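Local coordinates for protein beta-mannosidase (Trichoderma harzianum, PDB 4CVU) that probably hydrolyses terminal beta-D-mannosidic linkages at the non-reducing ends of sugar chains, as a glycoside hydrolase of family 2, at residues Met418-Ser423 / Leu704-Asn709; Gly425-Asp430 / Glu446-Asp451; Trp431-Ala436 / Ala479-Trp484. One frame throughout, in Å; residues are numbered along the deposited sequence.

Contact 1: Met418-Ser423 / Leu704-Asn709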
# COMPACT_ATOMS: atom_id res chain seq x y z
N MET A 418 -33.42 10.57 -11.68
CA MET A 418 -32.76 10.44 -12.98
C MET A 418 -31.25 10.35 -12.83
O MET A 418 -30.66 10.98 -11.93
CB MET A 418 -33.10 11.67 -13.87
CG MET A 418 -32.59 11.58 -15.29
SD MET A 418 -33.08 13.02 -16.30
CE MET A 418 -34.68 12.51 -16.88
N LEU A 419 -30.64 9.51 -13.68
CA LEU A 419 -29.24 9.54 -14.01
C LEU A 419 -29.06 9.81 -15.49
O LEU A 419 -29.79 9.25 -16.34
CB LEU A 419 -28.51 8.21 -13.64
CG LEU A 419 -28.53 7.80 -12.18
CD1 LEU A 419 -28.05 6.35 -12.01
CD2 LEU A 419 -27.68 8.71 -11.34
N ARG A 420 -28.06 10.62 -15.82
CA ARG A 420 -27.59 10.69 -17.17
C ARG A 420 -26.47 9.70 -17.36
O ARG A 420 -25.42 9.86 -16.73
CB ARG A 420 -27.07 12.08 -17.52
CG ARG A 420 -26.24 12.08 -18.78
CD ARG A 420 -26.15 13.49 -19.33
NE ARG A 420 -25.26 13.56 -20.49
CZ ARG A 420 -24.13 14.25 -20.58
NH1 ARG A 420 -23.64 14.96 -19.56
NH2 ARG A 420 -23.46 14.24 -21.71
N VAL A 421 -26.68 8.72 -18.23
CA VAL A 421 -25.68 7.72 -18.55
C VAL A 421 -24.75 8.33 -19.61
O VAL A 421 -25.00 8.26 -20.81
CB VAL A 421 -26.29 6.38 -19.00
CG1 VAL A 421 -25.21 5.32 -19.14
CG2 VAL A 421 -27.32 5.92 -18.02
N TRP A 422 -23.66 8.90 -19.11
CA TRP A 422 -22.72 9.71 -19.84
C TRP A 422 -22.00 8.97 -20.96
O TRP A 422 -21.59 7.83 -20.78
CB TRP A 422 -21.69 10.25 -18.82
CG TRP A 422 -20.54 10.99 -19.44
CD1 TRP A 422 -20.54 12.32 -19.82
CD2 TRP A 422 -19.25 10.48 -19.77
NE1 TRP A 422 -19.31 12.66 -20.33
CE2 TRP A 422 -18.51 11.55 -20.33
CE3 TRP A 422 -18.65 9.21 -19.68
CZ2 TRP A 422 -17.19 11.38 -20.79
CZ3 TRP A 422 -17.35 9.05 -20.11
CH2 TRP A 422 -16.63 10.13 -20.67
N SER A 423 -21.82 9.61 -22.11
CA SER A 423 -20.98 9.05 -23.19
C SER A 423 -19.61 9.73 -23.15
O SER A 423 -19.56 10.95 -23.01
CB SER A 423 -21.65 9.22 -24.57
OG SER A 423 -21.95 10.61 -24.85
N LEU A 704 -28.83 17.85 -12.85
CA LEU A 704 -27.97 16.63 -12.84
C LEU A 704 -26.54 17.04 -12.59
O LEU A 704 -25.83 17.48 -13.50
CB LEU A 704 -28.08 15.87 -14.16
CG LEU A 704 -29.47 15.51 -14.68
CD1 LEU A 704 -29.42 14.86 -16.06
CD2 LEU A 704 -30.24 14.64 -13.72
N TYR A 705 -26.09 16.93 -11.36
CA TYR A 705 -24.73 17.35 -11.06
C TYR A 705 -23.66 16.44 -11.68
O TYR A 705 -23.88 15.24 -11.96
CB TYR A 705 -24.54 17.58 -9.55
CG TYR A 705 -24.50 16.34 -8.63
CD1 TYR A 705 -23.39 15.50 -8.61
CD2 TYR A 705 -25.54 16.06 -7.74
CE1 TYR A 705 -23.33 14.41 -7.73
CE2 TYR A 705 -25.48 14.98 -6.87
CZ TYR A 705 -24.38 14.16 -6.86
OH TYR A 705 -24.31 13.08 -5.99
N TRP A 706 -22.50 17.05 -11.92
CA TRP A 706 -21.32 16.34 -12.41
C TRP A 706 -20.41 16.09 -11.20
O TRP A 706 -19.90 17.06 -10.63
CB TRP A 706 -20.58 17.15 -13.51
CG TRP A 706 -19.52 16.27 -14.05
CD1 TRP A 706 -18.28 16.11 -13.56
CD2 TRP A 706 -19.67 15.28 -15.08
NE1 TRP A 706 -17.62 15.12 -14.21
CE2 TRP A 706 -18.45 14.59 -15.17
CE3 TRP A 706 -20.70 14.94 -15.95
CZ2 TRP A 706 -18.23 13.59 -16.07
CZ3 TRP A 706 -20.50 13.93 -16.86
CH2 TRP A 706 -19.26 13.25 -16.91
N GLN A 707 -20.17 14.85 -10.75
CA GLN A 707 -20.58 13.60 -11.34
C GLN A 707 -20.98 12.71 -10.16
O GLN A 707 -20.62 13.01 -9.01
CB GLN A 707 -19.43 12.93 -12.10
CG GLN A 707 -18.19 12.67 -11.25
CD GLN A 707 -16.92 12.41 -12.04
OE1 GLN A 707 -16.34 13.34 -12.60
NE2 GLN A 707 -16.46 11.16 -12.06
N LEU A 708 -21.75 11.67 -10.42
CA LEU A 708 -22.24 10.86 -9.33
C LEU A 708 -21.07 10.18 -8.69
O LEU A 708 -20.91 10.23 -7.47
CB LEU A 708 -23.25 9.81 -9.82
CG LEU A 708 -23.59 8.66 -8.82
CD1 LEU A 708 -24.44 9.17 -7.69
CD2 LEU A 708 -24.35 7.58 -9.51
N ASN A 709 -20.25 9.53 -9.52
CA ASN A 709 -19.41 8.43 -9.03
C ASN A 709 -17.99 8.42 -9.59
O ASN A 709 -17.71 9.10 -10.59
CB ASN A 709 -20.11 7.10 -9.32
CG ASN A 709 -20.23 6.81 -10.80
OD1 ASN A 709 -20.71 7.65 -11.57
ND2 ASN A 709 -19.79 5.63 -11.22
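Trp422 and Trp706 make the tight part of this contact. The six-membered ring of Trp706 points its edge at one face of the Trp422 indole in a T-shaped stack, with the planes at 71°. Trp706 CH2 comes within 3.3 Å of Trp422 CD1, above the five-membered ring and near its rim. Trp422 CG lies anti to the backbone N (chi1 173°), and this turns the indole to meet Trp706. Gln707 CB lies over a face of Trp706. Putting an alanine in place of Trp422 removes the face that the Trp706 edge rests on, and would probably open a gap and leave that indole freer to turn.

The other end is looser, though equally buried. Leu704 reaches across to strand 418-421: its CD1 is 4.1 Å from Met418 SD and 3.9 Å from Arg420 CB, and its CD2 packs against Met418. Leu419 CD2 touches Leu708 CD2 at 4.0 Å, the side chains crossing at a slant. No hydrogen bond crosses the contact. The Arg420 guanidinium only grazes Trp706 and is held by salt bridges to Glu446 and Glu594.

Strands 418-421 and 702-705 run parallel to strand 380-389, which lies between them. The contact spans 380-389 where the first and last strands of the (beta/alpha)8 barrel close up. A cis peptide after a tryptophan here, as between Trp706 and Gln707, is common in clan GH-A glycosidases.

Contact 2: Gly425-Asp430 / Glu446-Asp451. With CD (cadmium ion), chain S; CD (cadmium ion), chain R.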
# COMPACT_ATOMS: atom_id res chain seq x y z
N GLY A 425 -18.24 6.20 -21.70
CA GLY A 425 -18.11 4.80 -21.31
C GLY A 425 -18.86 3.95 -22.33
O GLY A 425 -18.38 3.75 -23.47
N THR A 426 -20.01 3.42 -21.95
CA THR A 426 -20.61 2.39 -22.76
C THR A 426 -22.12 2.25 -22.70
O THR A 426 -22.75 2.83 -21.82
CB THR A 426 -19.99 1.05 -22.35
OG1 THR A 426 -20.16 0.09 -23.41
CG2 THR A 426 -20.60 0.53 -21.11
N TYR A 427 -22.68 1.42 -23.61
CA TYR A 427 -24.09 0.99 -23.51
C TYR A 427 -24.21 -0.00 -22.38
O TYR A 427 -23.54 -1.03 -22.38
CB TYR A 427 -24.63 0.36 -24.84
CG TYR A 427 -24.39 1.22 -26.05
CD1 TYR A 427 -25.24 2.28 -26.35
CD2 TYR A 427 -23.27 1.04 -26.84
CE1 TYR A 427 -25.00 3.09 -27.45
CE2 TYR A 427 -23.02 1.84 -27.94
CZ TYR A 427 -23.88 2.88 -28.22
OH TYR A 427 -23.59 3.69 -29.30
N LEU A 428 -25.06 0.30 -21.40
CA LEU A 428 -25.17 -0.54 -20.22
C LEU A 428 -25.77 -1.88 -20.55
O LEU A 428 -26.70 -2.00 -21.38
CB LEU A 428 -25.99 0.13 -19.10
CG LEU A 428 -25.49 1.49 -18.58
CD1 LEU A 428 -26.39 1.94 -17.45
CD2 LEU A 428 -24.04 1.44 -18.10
N PRO A 429 -25.27 -2.91 -19.89
CA PRO A 429 -25.89 -4.22 -20.06
C PRO A 429 -27.32 -4.26 -19.53
O PRO A 429 -27.67 -3.46 -18.65
CB PRO A 429 -24.98 -5.14 -19.21
CG PRO A 429 -23.69 -4.42 -19.11
CD PRO A 429 -24.01 -2.95 -19.14
N ASP A 430 -28.15 -5.16 -20.07
CA ASP A 430 -29.53 -5.33 -19.67
C ASP A 430 -29.71 -5.36 -18.13
O ASP A 430 -30.64 -4.74 -17.61
CB ASP A 430 -30.15 -6.62 -20.31
CG ASP A 430 -31.52 -7.00 -19.71
OD1 ASP A 430 -32.53 -6.22 -19.79
OD2 ASP A 430 -31.63 -8.12 -19.15
N GLU A 446 -27.13 7.62 -23.91
CA GLU A 446 -26.36 8.27 -24.97
C GLU A 446 -25.62 7.25 -25.83
O GLU A 446 -25.32 6.15 -25.38
CB GLU A 446 -25.38 9.30 -24.37
CG GLU A 446 -26.13 10.42 -23.63
CD GLU A 446 -25.30 11.67 -23.27
OE1 GLU A 446 -24.07 11.71 -23.36
OE2 GLU A 446 -25.94 12.65 -22.86
N PHE A 447 -25.36 7.64 -27.08
CA PHE A 447 -24.53 6.85 -27.97
C PHE A 447 -23.04 7.14 -27.70
O PHE A 447 -22.68 8.25 -27.31
CB PHE A 447 -24.87 7.15 -29.44
CG PHE A 447 -26.31 6.86 -29.82
CD1 PHE A 447 -27.07 5.89 -29.19
CD2 PHE A 447 -26.89 7.56 -30.88
CE1 PHE A 447 -28.37 5.64 -29.57
CE2 PHE A 447 -28.20 7.31 -31.27
CZ PHE A 447 -28.94 6.35 -30.61
N GLN A 448 -22.14 6.16 -27.96
CA GLN A 448 -20.75 6.30 -27.48
C GLN A 448 -19.88 7.23 -28.32
O GLN A 448 -18.97 6.82 -29.01
CB GLN A 448 -20.13 4.91 -27.27
CG GLN A 448 -20.98 4.00 -26.40
CD GLN A 448 -21.37 4.63 -25.08
OE1 GLN A 448 -20.56 5.27 -24.43
NE2 GLN A 448 -22.61 4.43 -24.66
N PHE A 449 -20.18 8.52 -28.27
CA PHE A 449 -19.40 9.50 -28.98
C PHE A 449 -19.22 10.74 -28.07
O PHE A 449 -20.19 11.24 -27.52
CB PHE A 449 -20.11 9.91 -30.27
CG PHE A 449 -20.35 8.78 -31.22
CD1 PHE A 449 -19.40 8.44 -32.19
CD2 PHE A 449 -21.54 8.05 -31.16
CE1 PHE A 449 -19.65 7.40 -33.09
CE2 PHE A 449 -21.78 7.01 -32.03
CZ PHE A 449 -20.82 6.68 -33.01
N SER A 450 -17.97 11.22 -27.92
CA SER A 450 -17.68 12.10 -26.80
C SER A 450 -16.43 13.01 -26.90
O SER A 450 -15.31 12.53 -27.01
CB SER A 450 -17.65 11.24 -25.52
OG SER A 450 -17.44 12.02 -24.36
N ASP A 451 -16.67 14.32 -26.91
CA ASP A 451 -15.64 15.32 -26.74
C ASP A 451 -14.55 15.26 -27.83
O ASP A 451 -13.37 15.53 -27.58
CB ASP A 451 -15.03 15.17 -25.35
CG ASP A 451 -14.27 16.41 -24.91
OD1 ASP A 451 -14.53 17.53 -25.44
OD2 ASP A 451 -13.38 16.27 -24.03
CD CD S . -32.68 -6.66 -22.41
CD CD R . -33.65 -8.05 -18.12
O HOH W 1 -22.96 5.51 -21.82
O HOH W 2 -33.44 -10.03 -17.38
O HOH W 3 -35.88 -8.06 -19.39
O HOH W 4 -32.75 -9.31 -22.01
O HOH W 5 -31.10 -4.82 -22.66
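Tyr427 and Gln448 join two loops in a buried contact that is part polar and part ring packing. The loops follow strands 418-421 and 442-446, adjacent strands of the (beta/alpha)8 barrel, at their C-terminal ends.

One direct hydrogen bond crosses the contact. Gln448 N donates to Tyr427 OH at 3.2 Å, and the bond is fairly straight (163°). The same hydroxyl is hydrogen-bonded to Glu467, so two partners fix the end of the ring.

Gln448 folds back over the ring. Its CG lies over one face of Tyr427, and the bend at chi2 (-52°) brings the amide over the same ring. Gln448 CG makes a CH-pi contact, 3.8 Å from the Tyr427 ring centroid. As modelled, Gln448 NE2 stands 3.7 Å above the Tyr427 ring plane, over its middle. The amide is upright on the ring, with the two planes 85° apart. Water 1 links the segments: it donates to Thr426 O at 2.7 Å and, as modelled, accepts from Gln448 NE2 at 3.1 Å. Gln448 OE1 has its main partner in Ser424. However, OE1 lies 2.8 Å from Gly425 O, another acceptor, so the assignment of the amide ends is doubtful.

Gln448 is the centre of an inverse gamma turn, with Phe449 N hydrogen-bonded to Phe447 O. Phe447 CD1 lies in the plane of the Tyr427 ring, at its edge, 3.9 Å from Tyr427 CE1.

Farther along, Pro429 is the N-cap of helix 430-439. Asp430 OD1 bridges two cadmium ions, and Asp434 and His477 contribute to these sites.

Helix 458-475 packs on Tyr427 through Ile468, Asn471 and Arg474, while Trp484 of strand 481-485 touches the same ring. Phe449 rests on Phe490 of helix 490-501.

Contact 3: Trp431-Ala436 / Ala479-Trp484. With CD (cadmium ion), chain R.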
# COMPACT_ATOMS: atom_id res chain seq x y z
N TRP A 431 -28.85 -6.08 -17.43
CA TRP A 431 -29.03 -6.24 -16.00
C TRP A 431 -28.98 -4.93 -15.20
O TRP A 431 -29.60 -4.85 -14.15
CB TRP A 431 -28.11 -7.31 -15.42
CG TRP A 431 -26.65 -6.99 -15.40
CD1 TRP A 431 -25.71 -7.29 -16.35
CD2 TRP A 431 -25.94 -6.35 -14.34
NE1 TRP A 431 -24.47 -6.86 -15.96
CE2 TRP A 431 -24.58 -6.28 -14.73
CE3 TRP A 431 -26.32 -5.82 -13.10
CZ2 TRP A 431 -23.60 -5.71 -13.91
CZ3 TRP A 431 -25.34 -5.26 -12.29
CH2 TRP A 431 -23.99 -5.21 -12.70
N ILE A 432 -28.30 -3.91 -15.71
CA ILE A 432 -28.21 -2.62 -15.02
C ILE A 432 -29.48 -1.79 -15.27
O ILE A 432 -29.99 -1.16 -14.35
CB ILE A 432 -26.94 -1.84 -15.43
CG1 ILE A 432 -25.70 -2.59 -14.96
CG2 ILE A 432 -26.96 -0.44 -14.81
CD1 ILE A 432 -24.38 -1.94 -15.31
N TYR A 433 -29.97 -1.75 -16.51
CA TYR A 433 -31.26 -1.14 -16.82
C TYR A 433 -32.37 -1.85 -16.03
O TYR A 433 -33.31 -1.22 -15.61
CB TYR A 433 -31.60 -1.19 -18.33
CG TYR A 433 -31.00 -0.05 -19.16
CD1 TYR A 433 -29.73 -0.14 -19.71
CD2 TYR A 433 -31.73 1.11 -19.41
CE1 TYR A 433 -29.18 0.91 -20.47
CE2 TYR A 433 -31.20 2.15 -20.18
CZ TYR A 433 -29.92 2.04 -20.71
OH TYR A 433 -29.36 3.07 -21.48
N ASP A 434 -32.24 -3.16 -15.80
CA ASP A 434 -33.21 -3.86 -14.96
C ASP A 434 -33.34 -3.27 -13.58
O ASP A 434 -34.45 -3.17 -13.04
CB ASP A 434 -32.81 -5.33 -14.78
CG ASP A 434 -33.12 -6.17 -15.99
OD1 ASP A 434 -33.81 -5.69 -16.94
OD2 ASP A 434 -32.64 -7.33 -15.96
N ILE A 435 -32.22 -2.92 -12.99
CA ILE A 435 -32.19 -2.36 -11.67
C ILE A 435 -32.91 -1.00 -11.72
O ILE A 435 -33.77 -0.67 -10.91
CB ILE A 435 -30.74 -2.22 -11.18
CG1 ILE A 435 -30.22 -3.63 -10.82
CG2 ILE A 435 -30.68 -1.34 -9.94
CD1 ILE A 435 -28.74 -3.76 -10.75
N ALA A 436 -32.56 -0.23 -12.71
CA ALA A 436 -33.21 1.09 -12.88
C ALA A 436 -34.72 0.93 -13.03
O ALA A 436 -35.50 1.49 -12.27
CB ALA A 436 -32.60 1.77 -14.09
N ALA A 479 -38.38 0.17 -19.24
CA ALA A 479 -39.17 1.35 -18.82
C ALA A 479 -38.33 2.52 -18.30
O ALA A 479 -38.73 3.68 -18.44
CB ALA A 479 -40.20 0.96 -17.78
N SER A 480 -37.15 2.21 -17.76
CA SER A 480 -36.24 3.26 -17.25
C SER A 480 -35.62 4.14 -18.37
O SER A 480 -35.21 5.26 -18.11
CB SER A 480 -35.13 2.60 -16.45
OG SER A 480 -34.19 2.06 -17.35
N LEU A 481 -35.55 3.63 -19.59
CA LEU A 481 -34.91 4.33 -20.68
C LEU A 481 -35.70 5.58 -20.96
O LEU A 481 -36.90 5.52 -21.16
CB LEU A 481 -34.83 3.45 -21.94
CG LEU A 481 -34.31 4.12 -23.22
CD1 LEU A 481 -32.88 4.61 -23.03
CD2 LEU A 481 -34.40 3.17 -24.43
N ALA A 482 -35.04 6.73 -20.97
CA ALA A 482 -35.76 7.99 -20.99
C ALA A 482 -35.54 8.84 -22.24
O ALA A 482 -36.33 9.75 -22.53
CB ALA A 482 -35.41 8.76 -19.75
N CYS A 483 -34.48 8.55 -22.97
CA CYS A 483 -34.13 9.29 -24.18
C CYS A 483 -32.82 8.73 -24.71
O CYS A 483 -32.13 7.97 -24.01
CB CYS A 483 -33.96 10.80 -23.92
SG CYS A 483 -32.58 11.23 -22.79
N TRP A 484 -32.52 9.06 -25.97
CA TRP A 484 -31.23 8.81 -26.56
C TRP A 484 -30.68 10.13 -27.04
O TRP A 484 -31.37 10.89 -27.71
CB TRP A 484 -31.31 7.87 -27.77
CG TRP A 484 -31.43 6.46 -27.40
CD1 TRP A 484 -32.52 5.67 -27.57
CD2 TRP A 484 -30.42 5.63 -26.80
NE1 TRP A 484 -32.25 4.40 -27.13
CE2 TRP A 484 -30.98 4.34 -26.64
CE3 TRP A 484 -29.10 5.85 -26.36
CZ2 TRP A 484 -30.27 3.28 -26.08
CZ3 TRP A 484 -28.38 4.79 -25.82
CH2 TRP A 484 -28.97 3.53 -25.66
CD CD R . -33.65 -8.05 -18.12
O HOH W 2 -33.44 -10.03 -17.38
O HOH W 3 -35.88 -8.06 -19.39
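Ser480 places its hydroxyl at the edge of the Tyr433 ring without any hydrogen bond between them. Ser480 OG is near the ring plane, 3.3 Å from Tyr433 CD2. No hydrogen bond crosses the contact anywhere. The setting is the (beta/alpha)8 barrel. Helix 430-439 is the crossover helix between parallel strands 418-421 and 442-446, and here it packs against the start of the next strand, 481-485.

Ser480 carries much of the contact. Its OG sits between the backbone N and the carbonyl carbon (chi1 78°), and from there it reaches both Tyr433 and Ala436. The hydroxyl is not left wanting, because it is hydrogen-bonded to a residue adjoining the segments. Ala436 CB meets Ser480 CB at 3.6 Å, where small side chains let helix and loop come close. The backbone N of Ser480 is hydrogen-bonded to the Asp437 side chain (OD1) of helix 430-439.

Tyr433 forms the wider, apolar part. Its CE2 is 4.1 Å from Leu481 CD1, with the two side chains crossing at a slant. Leu481 CD1 in turn lies over a face of Trp484, 4.0 Å above the plane and toward the rim. Trp484 therefore backs the leucine that touches the tyrosine. The phenol oxygen of Tyr433 finds its polar partner in Ser445 of strand 442-446, which ties the ring to the strand between. His478 also meets the Tyr433 ring.

On another side of the helix, Asp434 points away from the strand. It grips a cadmium ion with both carboxylate oxygens: OD1 at 2.6 Å and OD2 at 2.5 Å from the metal.

How the contacts relate
The chain first enters strand 418-421 and its following residues, which meet the distant segment 704-709. Contact 1 thus closes a loop of 280 residues and ties early and late strands of the barrel together. Contacts 2 and 3 both nest inside it. The loop 425-430 pairs with 446-451, whereas helix segment 431-436 pairs with 479-484, so these two contacts cross along the chain. A probable hydrogen bond of Ser423 O with Ser450 OG joins contact 1 to contact 2. Phe447 stacks on Trp484, joining contact 2 to contact 3, and both also bind the same cadmium ion. Contacts 1 and 3 do not touch, but both reach the same sheet.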